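Local coordinates for protein erythrocyte binding antigen 140 (Plasmodium falciparum, PDB 4GF2) that probably binds a receptor on the surface of host red blood cells during invasion, this chain being the part that holds its two Duffy binding domains, at residues D363-E366 / H367-A371; N434-S437 / L438-R442; K444-D447 / E448-N452; D471-Q474 / K475-Q478. The protein carries 3 engineered substitutions. All coordinates share one frame; numbering follows the deposited sequence.

Interaction 1 of 4, residues D363-E366 / H367-A371; sequences DYKE and HLLGA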
loop_
_atom_site.group_PDB
_atom_site.type_symbol
_atom_site.label_atom_id
_atom_site.label_comp_id
_atom_site.label_asym_id
_atom_site.label_seq_id
_atom_site.Cartn_x
_atom_site.Cartn_y
_atom_site.Cartn_z
ATOM N N ASP A 363 0.447 0.546 -4.065
ATOM C CA ASP A 363 0.080 -0.085 -5.325
ATOM C C ASP A 363 1.343 -0.464 -6.078
ATOM O O ASP A 363 1.433 -1.541 -6.666
ATOM C CB ASP A 363 -0.771 0.853 -6.180
ATOM C CG ASP A 363 -2.170 1.036 -5.631
ATOM O OD1 ASP A 363 -2.592 0.213 -4.794
ATOM O OD2 ASP A 363 -2.853 1.999 -6.041
ATOM N N TYR A 364 2.327 0.425 -6.056
ATOM C CA TYR A 364 3.553 0.187 -6.795
ATOM C C TYR A 364 4.296 -1.009 -6.212
ATOM O O TYR A 364 4.763 -1.878 -6.947
ATOM C CB TYR A 364 4.444 1.428 -6.779
ATOM C CG TYR A 364 5.640 1.289 -7.679
ATOM C CD1 TYR A 364 6.815 0.729 -7.209
ATOM C CD2 TYR A 364 5.588 1.692 -9.007
ATOM C CE1 TYR A 364 7.912 0.586 -8.028
ATOM C CE2 TYR A 364 6.684 1.552 -9.838
ATOM C CZ TYR A 364 7.845 0.998 -9.339
ATOM O OH TYR A 364 8.947 0.847 -10.148
ATOM N N LYS A 365 4.396 -1.053 -4.887
ATOM C CA LYS A 365 5.056 -2.156 -4.204
ATOM C C LYS A 365 4.336 -3.457 -4.543
ATOM O O LYS A 365 4.954 -4.458 -4.911
ATOM C CB LYS A 365 5.039 -1.915 -2.695
ATOM C CG LYS A 365 5.737 -2.984 -1.872
ATOM C CD LYS A 365 5.576 -2.723 -0.379
ATOM C CE LYS A 365 6.259 -3.800 0.453
ATOM N NZ LYS A 365 6.080 -3.572 1.915
ATOM N N GLU A 366 3.014 -3.422 -4.438
ATOM C CA GLU A 366 2.191 -4.586 -4.717
ATOM C C GLU A 366 2.419 -5.080 -6.148
ATOM O O GLU A 366 2.498 -6.287 -6.386
ATOM C CB GLU A 366 0.723 -4.241 -4.476
ATOM C CG GLU A 366 -0.230 -5.391 -4.658
ATOM C CD GLU A 366 -1.648 -5.036 -4.242
ATOM O OE1 GLU A 366 -1.817 -4.134 -3.394
ATOM O OE2 GLU A 366 -2.592 -5.660 -4.769
ATOM N N HIS A 367 2.547 -4.153 -7.096
ATOM C CA HIS A 367 2.795 -4.538 -8.480
ATOM C C HIS A 367 4.175 -5.164 -8.667
ATOM O O HIS A 367 4.325 -6.152 -9.387
ATOM C CB HIS A 367 2.666 -3.340 -9.417
ATOM C CG HIS A 367 2.922 -3.680 -10.852
ATOM N ND1 HIS A 367 1.906 -3.870 -11.764
ATOM C CD2 HIS A 367 4.078 -3.893 -11.526
ATOM C CE1 HIS A 367 2.424 -4.176 -12.940
ATOM N NE2 HIS A 367 3.740 -4.198 -12.822
ATOM N N LEU A 368 5.184 -4.579 -8.036
ATOM C CA LEU A 368 6.547 -5.067 -8.191
ATOM C C LEU A 368 6.672 -6.487 -7.661
ATOM O O LEU A 368 7.267 -7.352 -8.299
ATOM C CB LEU A 368 7.524 -4.154 -7.458
ATOM C CG LEU A 368 8.971 -4.638 -7.480
ATOM C CD1 LEU A 368 9.430 -4.813 -8.915
ATOM C CD2 LEU A 368 9.870 -3.669 -6.731
ATOM N N LEU A 369 6.105 -6.724 -6.486
ATOM C CA LEU A 369 6.158 -8.042 -5.879
ATOM C C LEU A 369 5.414 -9.053 -6.743
ATOM O O LEU A 369 5.805 -10.217 -6.828
ATOM C CB LEU A 369 5.566 -7.994 -4.472
ATOM C CG LEU A 369 6.322 -7.090 -3.496
ATOM C CD1 LEU A 369 5.539 -6.918 -2.205
ATOM C CD2 LEU A 369 7.702 -7.654 -3.211
ATOM N N GLY A 370 4.340 -8.605 -7.385
ATOM C CA GLY A 370 3.579 -9.466 -8.272
ATOM C C GLY A 370 4.436 -9.932 -9.430
ATOM O O GLY A 370 4.542 -11.128 -9.712
ATOM N N ALA A 371 5.061 -8.977 -10.104
ATOM C CA ALA A 371 5.942 -9.292 -11.217
ATOM C C ALA A 371 7.057 -10.234 -10.766
ATOM O O ALA A 371 7.395 -11.190 -11.466
ATOM C CB ALA A 371 6.522 -8.018 -11.798
#
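Y364 and H367, the two flat side chains here, leave neighbouring flanks of the helix and do not stack on each other. The imidazole of H367 meets the ring of F314, and its NE2 bonds to L350 O. The phenol of Y364 packs edge-to-face with W445, and its hydroxyl bonds to M420 O. Both polar tips are therefore satisfied although the residues are buried. Near its root H367 stays close to the turn before, with CB 3.5 Å from D363 O. The backbone bonds join residues four apart. H367 N donates to D363 O at 2.9 Å, and L368 N to Y364 O at the same length. L369 N to K365 O is the straightest of the set, 3.0 Å and 171° at the hydrogen. One pair of side chains meets directly. K365 is fully extended and crosses L369 at a slant, its CG 4.0 Å from L369 CD1. L369 CG turns back beside its own N (chi1 -63°), which brings it to 3.3 Å from K365 O. D363 and E366 both form salt bridges with R216, and E366 OE2 also bonds to T284 OG1. This is a regular alpha-helical turn with i to i+4 contacts, in a helix packed into the interior of the helical Duffy binding (DBL) fold.

Interaction 2 of 4, residues N434-S437 / L438-R442; sequences NEES and LKIFR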
loop_
_atom_site.group_PDB
_atom_site.type_symbol
_atom_site.label_atom_id
_atom_site.label_comp_id
_atom_site.label_asym_id
_atom_site.label_seq_id
_atom_site.Cartn_x
_atom_site.Cartn_y
_atom_site.Cartn_z
ATOM N N ASN A 434 15.358 16.644 -10.883
ATOM C CA ASN A 434 16.490 16.423 -11.776
ATOM C C ASN A 434 16.950 14.964 -11.730
ATOM O O ASN A 434 16.672 14.246 -10.766
ATOM C CB ASN A 434 17.647 17.359 -11.423
ATOM C CG ASN A 434 18.034 17.288 -9.959
ATOM O OD1 ASN A 434 17.388 17.896 -9.105
ATOM N ND2 ASN A 434 19.097 16.553 -9.662
ATOM N N GLU A 435 17.654 14.537 -12.776
ATOM C CA GLU A 435 18.082 13.146 -12.913
ATOM C C GLU A 435 18.609 12.550 -11.614
ATOM O O GLU A 435 18.038 11.599 -11.086
ATOM C CB GLU A 435 19.164 13.018 -13.989
ATOM C CG GLU A 435 18.641 12.967 -15.413
ATOM C CD GLU A 435 19.688 12.468 -16.396
ATOM O OE1 GLU A 435 20.094 13.247 -17.286
ATOM O OE2 GLU A 435 20.103 11.295 -16.278
ATOM N N GLU A 436 19.703 13.103 -11.106
ATOM C CA GLU A 436 20.372 12.517 -9.949
ATOM C C GLU A 436 19.456 12.455 -8.731
ATOM O O GLU A 436 19.483 11.484 -7.977
ATOM C CB GLU A 436 21.647 13.289 -9.608
ATOM C CG GLU A 436 22.386 12.722 -8.410
ATOM C CD GLU A 436 23.829 13.170 -8.348
ATOM O OE1 GLU A 436 24.089 14.376 -8.545
ATOM O OE2 GLU A 436 24.704 12.312 -8.108
ATOM N N SER A 437 18.644 13.487 -8.544
ATOM C CA SER A 437 17.758 13.545 -7.392
ATOM C C SER A 437 16.765 12.391 -7.434
ATOM O O SER A 437 16.529 11.726 -6.427
ATOM C CB SER A 437 17.020 14.881 -7.359
ATOM O OG SER A 437 16.188 14.971 -6.219
ATOM N N LEU A 438 16.188 12.149 -8.607
ATOM C CA LEU A 438 15.222 11.071 -8.774
ATOM C C LEU A 438 15.888 9.704 -8.663
ATOM O O LEU A 438 15.297 8.759 -8.138
ATOM C CB LEU A 438 14.518 11.191 -10.124
ATOM C CG LEU A 438 13.656 12.440 -10.305
ATOM C CD1 LEU A 438 13.059 12.456 -11.701
ATOM C CD2 LEU A 438 12.563 12.503 -9.252
ATOM N N LYS A 439 17.113 9.601 -9.170
ATOM C CA LYS A 439 17.865 8.357 -9.082
ATOM C C LYS A 439 18.055 7.976 -7.618
ATOM O O LYS A 439 17.738 6.857 -7.213
ATOM C CB LYS A 439 19.229 8.500 -9.761
ATOM C CG LYS A 439 20.007 7.188 -9.867
ATOM C CD LYS A 439 21.472 7.404 -10.229
ATOM C CE LYS A 439 22.219 8.107 -9.101
ATOM N NZ LYS A 439 23.686 7.832 -9.127
ATOM N N ILE A 440 18.565 8.917 -6.828
ATOM C CA ILE A 440 18.851 8.664 -5.420
ATOM C C ILE A 440 17.613 8.151 -4.690
ATOM O O ILE A 440 17.709 7.272 -3.835
ATOM C CB ILE A 440 19.381 9.928 -4.712
ATOM C CG1 ILE A 440 20.734 10.332 -5.299
ATOM C CG2 ILE A 440 19.530 9.687 -3.216
ATOM C CD1 ILE A 440 21.165 11.731 -4.930
ATOM N N PHE A 441 16.449 8.689 -5.032
ATOM C CA PHE A 441 15.211 8.227 -4.422
ATOM C C PHE A 441 14.947 6.772 -4.786
ATOM O O PHE A 441 14.721 5.932 -3.916
ATOM C CB PHE A 441 14.028 9.085 -4.862
ATOM C CG PHE A 441 12.704 8.566 -4.384
ATOM C CD1 PHE A 441 12.183 8.976 -3.168
ATOM C CD2 PHE A 441 11.985 7.660 -5.142
ATOM C CE1 PHE A 441 10.963 8.497 -2.724
ATOM C CE2 PHE A 441 10.764 7.176 -4.703
ATOM C CZ PHE A 441 10.254 7.595 -3.493
ATOM N N ARG A 442 14.974 6.477 -6.078
ATOM C CA ARG A 442 14.743 5.118 -6.543
ATOM C C ARG A 442 15.741 4.163 -5.889
ATOM O O ARG A 442 15.366 3.102 -5.394
ATOM C CB ARG A 442 14.846 5.045 -8.067
ATOM C CG ARG A 442 13.755 5.817 -8.802
ATOM C CD ARG A 442 13.725 5.456 -10.280
ATOM N NE ARG A 442 15.058 5.535 -10.872
ATOM C CZ ARG A 442 15.585 6.630 -11.406
ATOM N NH1 ARG A 442 14.895 7.766 -11.446
ATOM N NH2 ARG A 442 16.811 6.591 -11.907
HETATM O O HOH W 1 16.928 9.451 -12.774
#
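Successive carbonyls of N434, E435, E436 and S437 accept the N-H groups four residues on, forming the first turns of helix 435-457 just after N434 at the N-cap. L438 N to N434 O is 3.0 Å and K439 N to E435 O is 2.9 Å. In both, the donor sits almost in line with the carbonyl bond. The last bond, F441 N to S437 O, is weak at 3.3 Å. Side chains add to this along one flank. E436 and I440 slant across each other, with E436 CG 3.8 Å from I440 CD1. I440 CG1 lies beside its own backbone N (chi1 -65°), close over the turn, and comes to 3.2 Å from E436 O. L438 does likewise, its CG 3.5 Å from N434 O. E436 and K439 carry opposite charges, but E436 OE2 and K439 NZ stay 4.7 Å apart. The pair probably attracts only loosely. A water ties the start of the helix to R442. It donates to E435 O, which already holds K439 N, and accepts from R442 NH1 at 3.0 Å. The water lies in the plane of the guanidinium, at its edge. K439 CA sits over one face of that group, toward the rim. Other bonds help fix the guanidinium: NH1 also reaches N425 OD1 and NH2 reaches K407 O. Through these the surface turn is tied to helices 415-427 and 388-407. F441 and R442 pack on L424, and L438 rests against N425 and N428.

Interaction 3 of 4, residues K444-D447 / E448-N452; sequences KWWD and ENKEN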
loop_
_atom_site.group_PDB
_atom_site.type_symbol
_atom_site.label_atom_id
_atom_site.label_comp_id
_atom_site.label_asym_id
_atom_site.label_seq_id
_atom_site.Cartn_x
_atom_site.Cartn_y
_atom_site.Cartn_z
ATOM N N LYS A 444 17.334 4.416 -3.079
ATOM C CA LYS A 444 16.974 4.217 -1.679
ATOM C C LYS A 444 15.723 3.355 -1.560
ATOM O O LYS A 444 15.606 2.535 -0.649
ATOM C CB LYS A 444 16.752 5.559 -0.982
ATOM C CG LYS A 444 18.025 6.352 -0.749
ATOM C CD LYS A 444 17.727 7.688 -0.085
ATOM C CE LYS A 444 19.001 8.459 0.225
ATOM N NZ LYS A 444 18.704 9.773 0.855
ATOM N N TRP A 445 14.789 3.539 -2.487
ATOM C CA TRP A 445 13.542 2.792 -2.453
ATOM C C TRP A 445 13.807 1.307 -2.664
ATOM O O TRP A 445 13.216 0.461 -1.992
ATOM C CB TRP A 445 12.581 3.310 -3.521
ATOM C CG TRP A 445 11.198 2.778 -3.365
ATOM C CD1 TRP A 445 10.182 3.342 -2.656
ATOM C CD2 TRP A 445 10.676 1.569 -3.924
ATOM N NE1 TRP A 445 9.056 2.562 -2.742
ATOM C CE2 TRP A 445 9.333 1.466 -3.515
ATOM C CE3 TRP A 445 11.213 0.562 -4.730
ATOM C CZ2 TRP A 445 8.518 0.397 -3.882
ATOM C CZ3 TRP A 445 10.403 -0.499 -5.096
ATOM C CH2 TRP A 445 9.071 -0.573 -4.672
ATOM N N TRP A 446 14.697 0.990 -3.598
ATOM C CA TRP A 446 15.053 -0.398 -3.852
ATOM C C TRP A 446 15.703 -1.032 -2.618
ATOM O O TRP A 446 15.399 -2.170 -2.270
ATOM C CB TRP A 446 15.991 -0.519 -5.052
ATOM C CG TRP A 446 16.528 -1.908 -5.206
ATOM C CD1 TRP A 446 17.787 -2.336 -4.908
ATOM C CD2 TRP A 446 15.813 -3.060 -5.668
ATOM N NE1 TRP A 446 17.904 -3.680 -5.166
ATOM C CE2 TRP A 446 16.703 -4.149 -5.632
ATOM C CE3 TRP A 446 14.503 -3.275 -6.111
ATOM C CZ2 TRP A 446 16.332 -5.433 -6.020
ATOM C CZ3 TRP A 446 14.136 -4.551 -6.499
ATOM C CH2 TRP A 446 15.046 -5.612 -6.454
ATOM N N ASP A 447 16.591 -0.295 -1.958
ATOM C CA ASP A 447 17.254 -0.805 -0.759
ATOM C C ASP A 447 16.240 -1.138 0.331
ATOM O O ASP A 447 16.407 -2.109 1.066
ATOM C CB ASP A 447 18.282 0.200 -0.231
ATOM C CG ASP A 447 19.556 0.224 -1.059
ATOM O OD1 ASP A 447 19.800 -0.740 -1.816
ATOM O OD2 ASP A 447 20.321 1.206 -0.944
ATOM N N GLU A 448 15.187 -0.335 0.422
ATOM C CA GLU A 448 14.149 -0.550 1.423
ATOM C C GLU A 448 13.228 -1.720 1.071
ATOM O O GLU A 448 12.537 -2.244 1.940
ATOM C CB GLU A 448 13.316 0.722 1.595
ATOM C CG GLU A 448 14.102 1.918 2.114
ATOM C CD GLU A 448 13.350 3.229 1.949
ATOM O OE1 GLU A 448 12.185 3.196 1.500
ATOM O OE2 GLU A 448 13.926 4.292 2.261
ATOM N N ASN A 449 13.217 -2.132 -0.194
ATOM C CA ASN A 449 12.297 -3.182 -0.636
ATOM C C ASN A 449 12.964 -4.418 -1.239
ATOM O O ASN A 449 12.304 -5.432 -1.461
ATOM C CB ASN A 449 11.294 -2.612 -1.644
ATOM C CG ASN A 449 10.291 -1.674 -1.000
ATOM O OD1 ASN A 449 9.277 -2.112 -0.455
ATOM N ND2 ASN A 449 10.566 -0.377 -1.062
ATOM N N LYS A 450 14.263 -4.342 -1.494
ATOM C CA LYS A 450 14.962 -5.406 -2.209
ATOM C C LYS A 450 14.949 -6.733 -1.448
ATOM O O LYS A 450 15.084 -7.797 -2.048
ATOM C CB LYS A 450 16.404 -4.990 -2.494
ATOM C CG LYS A 450 17.243 -4.787 -1.246
ATOM C CD LYS A 450 18.664 -4.398 -1.595
ATOM C CE LYS A 450 19.508 -4.244 -0.347
ATOM N NZ LYS A 450 20.900 -3.847 -0.678
ATOM N N GLU A 451 14.794 -6.667 -0.130
ATOM C CA GLU A 451 14.777 -7.869 0.696
ATOM C C GLU A 451 13.490 -8.669 0.489
ATOM O O GLU A 451 13.531 -9.876 0.246
ATOM C CB GLU A 451 14.943 -7.503 2.174
ATOM C CG GLU A 451 16.303 -6.909 2.510
ATOM C CD GLU A 451 16.419 -6.489 3.964
ATOM O OE1 GLU A 451 15.393 -6.514 4.679
ATOM O OE2 GLU A 451 17.538 -6.133 4.394
ATOM N N ASN A 452 12.350 -7.996 0.585
ATOM C CA ASN A 452 11.071 -8.644 0.327
ATOM C C ASN A 452 10.990 -9.195 -1.094
ATOM O O ASN A 452 10.416 -10.258 -1.326
ATOM C CB ASN A 452 9.917 -7.673 0.575
ATOM C CG ASN A 452 9.557 -7.558 2.042
ATOM O OD1 ASN A 452 9.689 -8.516 2.804
ATOM N ND2 ASN A 452 9.094 -6.381 2.446
#
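K450 begins over W446 and ends beside D447. Its CB sits above one face of the indole, a CH-pi contact 3.5 Å from the centroid of the five-membered ring. CG is 3.4 Å from W446 O. CD passes W446 NE1 at 3.7 Å, and CE comes to 3.8 Å from D447 OD1. NZ forms a long, weak salt bridge with D447 OD1 at 3.5 Å. Its stronger partner is D471. CG is wedged between the backbone N and the carbonyl carbon (chi1 64°), and from there the straight chain runs alongside D447.

N449 works on the other tryptophan. Its ND2 lies 3.3 Å above the W445 ring plane, over the centre, with amide and ring planes 28° apart. The same ND2 donates to W445 O at 2.9 Å in a nearly straight bond. N449 N bonds to W446 O, three residues back, at 3.0 Å. Just beyond, the helix is kinked, and the N atoms of E451 and N452 lack bonds to the preceding turn. The ND2 bond to W445 O probably holds the amide over the indole, before the kink, and two aspartates share the K450 ammonium.

Interaction 4 of 4, residues D471-Q474 / K475-Q478; sequences DKFQ and KIPQ
K475 N is held by two carbonyls at once. It bonds to K472 O at 3.0 Å and more weakly to D471 O at 3.3 Å. I476 N follows with a 3.1 Å bond to F473 O, again three residues back. This bifurcated bond and the i to i-3 bond after it are a 3-10-like tightening of the last turn, where helix 470-475 gives way to the loop before helix 478-508. In the bonds to K472 O and F473 O the donor stands well above the carbonyl plane and off the lone pairs. The side chains of D471 and K475 close the same turn on the surface. K475 runs back along it, bends at its last torsion (chi4 78°) and places NZ 3.1 Å from D471 OD2. This is an i to i+4 salt bridge. D471 OD1 is paired with K450, so the carboxylate lies between two lysines, which would probably favour its charged form. Q474 packs on A403 and K407 of helix 388-407, and its OE1 receives a weak bond from W446 NE1. I476 O bonds to R481 NH1. On the apolar flank, F473 CD1 lies 4.3 Å from I476 CD1, which approaches the phenyl ring obliquely.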
loop_
_atom_site.group_PDB
_atom_site.type_symbol
_atom_site.label_atom_id
_atom_site.label_comp_id
_atom_site.label_asym_id
_atom_site.label_seq_id
_atom_site.Cartn_x
_atom_site.Cartn_y
_atom_site.Cartn_z
ATOM N N ASP A 471 22.421 -10.270 -2.983
ATOM C CA ASP A 471 22.592 -8.830 -2.838
ATOM C C ASP A 471 23.873 -8.354 -3.518
ATOM O O ASP A 471 23.857 -7.374 -4.262
ATOM C CB ASP A 471 22.612 -8.438 -1.362
ATOM C CG ASP A 471 22.556 -6.939 -1.160
ATOM O OD1 ASP A 471 21.964 -6.247 -2.015
ATOM O OD2 ASP A 471 23.103 -6.451 -0.149
ATOM N N LYS A 472 24.980 -9.043 -3.257
ATOM C CA LYS A 472 26.246 -8.721 -3.910
ATOM C C LYS A 472 26.118 -8.863 -5.421
ATOM O O LYS A 472 26.634 -8.042 -6.178
ATOM C CB LYS A 472 27.370 -9.633 -3.411
ATOM C CG LYS A 472 28.156 -9.081 -2.232
ATOM C CD LYS A 472 29.314 -10.001 -1.866
ATOM C CE LYS A 472 30.174 -9.411 -0.758
ATOM N NZ LYS A 472 31.321 -10.296 -0.410
ATOM N N PHE A 473 25.435 -9.915 -5.854
ATOM C CA PHE A 473 25.261 -10.170 -7.276
ATOM C C PHE A 473 24.546 -9.006 -7.956
ATOM O O PHE A 473 24.909 -8.600 -9.061
ATOM C CB PHE A 473 24.478 -11.465 -7.489
ATOM C CG PHE A 473 24.355 -11.865 -8.928
ATOM C CD1 PHE A 473 25.478 -12.214 -9.658
ATOM C CD2 PHE A 473 23.117 -11.900 -9.550
ATOM C CE1 PHE A 473 25.370 -12.585 -10.982
ATOM C CE2 PHE A 473 23.002 -12.270 -10.872
ATOM C CZ PHE A 473 24.129 -12.615 -11.591
ATOM N N GLN A 474 23.538 -8.464 -7.281
ATOM C CA GLN A 474 22.756 -7.361 -7.825
ATOM C C GLN A 474 23.595 -6.093 -7.969
ATOM O O GLN A 474 23.279 -5.223 -8.779
ATOM C CB GLN A 474 21.539 -7.093 -6.936
ATOM C CG GLN A 474 20.702 -5.898 -7.362
ATOM C CD GLN A 474 20.875 -4.704 -6.439
ATOM O OE1 GLN A 474 20.972 -4.856 -5.218
ATOM N NE2 GLN A 474 20.916 -3.506 -7.019
ATOM N N LYS A 475 24.662 -5.993 -7.184
ATOM C CA LYS A 475 25.531 -4.820 -7.230
ATOM C C LYS A 475 26.515 -4.866 -8.399
ATOM O O LYS A 475 27.159 -3.865 -8.710
ATOM C CB LYS A 475 26.303 -4.669 -5.914
ATOM C CG LYS A 475 25.434 -4.327 -4.714
ATOM C CD LYS A 475 26.258 -3.690 -3.605
ATOM C CE LYS A 475 25.403 -3.318 -2.400
ATOM N NZ LYS A 475 25.072 -4.492 -1.547
ATOM N N ILE A 476 26.633 -6.023 -9.044
ATOM C CA ILE A 476 27.547 -6.178 -10.173
ATOM C C ILE A 476 26.960 -5.564 -11.440
ATOM O O ILE A 476 25.815 -5.848 -11.792
ATOM C CB ILE A 476 27.847 -7.661 -10.447
ATOM C CG1 ILE A 476 28.651 -8.256 -9.290
ATOM C CG2 ILE A 476 28.615 -7.820 -11.754
ATOM C CD1 ILE A 476 28.981 -9.719 -9.465
ATOM N N PRO A 477 27.746 -4.723 -12.132
ATOM C CA PRO A 477 27.290 -4.125 -13.387
ATOM C C PRO A 477 26.525 -5.120 -14.250
ATOM O O PRO A 477 26.994 -6.231 -14.502
ATOM C CB PRO A 477 28.595 -3.705 -14.059
ATOM C CG PRO A 477 29.476 -3.344 -12.918
ATOM C CD PRO A 477 29.111 -4.287 -11.789
ATOM N N GLN A 478 25.341 -4.709 -14.685
ATOM C CA GLN A 478 24.440 -5.576 -15.430
ATOM C C GLN A 478 25.147 -6.294 -16.582
ATOM O O GLN A 478 25.059 -7.514 -16.702
ATOM C CB GLN A 478 23.270 -4.750 -15.961
ATOM C CG GLN A 478 22.169 -5.562 -16.600
ATOM C CD GLN A 478 20.964 -4.711 -16.932
ATOM O OE1 GLN A 478 21.098 -3.620 -17.485
ATOM N NE2 GLN A 478 19.779 -5.193 -16.576
#

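How the interactions relate
All four contacts fall in the second Duffy binding domain of the chain and come in numerical order along it. Interaction 1 lies on helix 361-382. Interactions 2 and 3 share helix 435-457, with centres about 15 Å apart. Interaction 4 is at the end of helix 470-475, the next helix in the chain. Interaction 3 is the link: its tryptophan and asparagine touch interaction 1, centres about 12 Å apart, and its other tryptophan and lysine reach interaction 4, about 14 Å away. Interactions 1 and 4 do not touch. Helix 435-457 thus joins the buried contact on helix 361-382 to the surface turn at 471-478, and its first turns reach the domain surface.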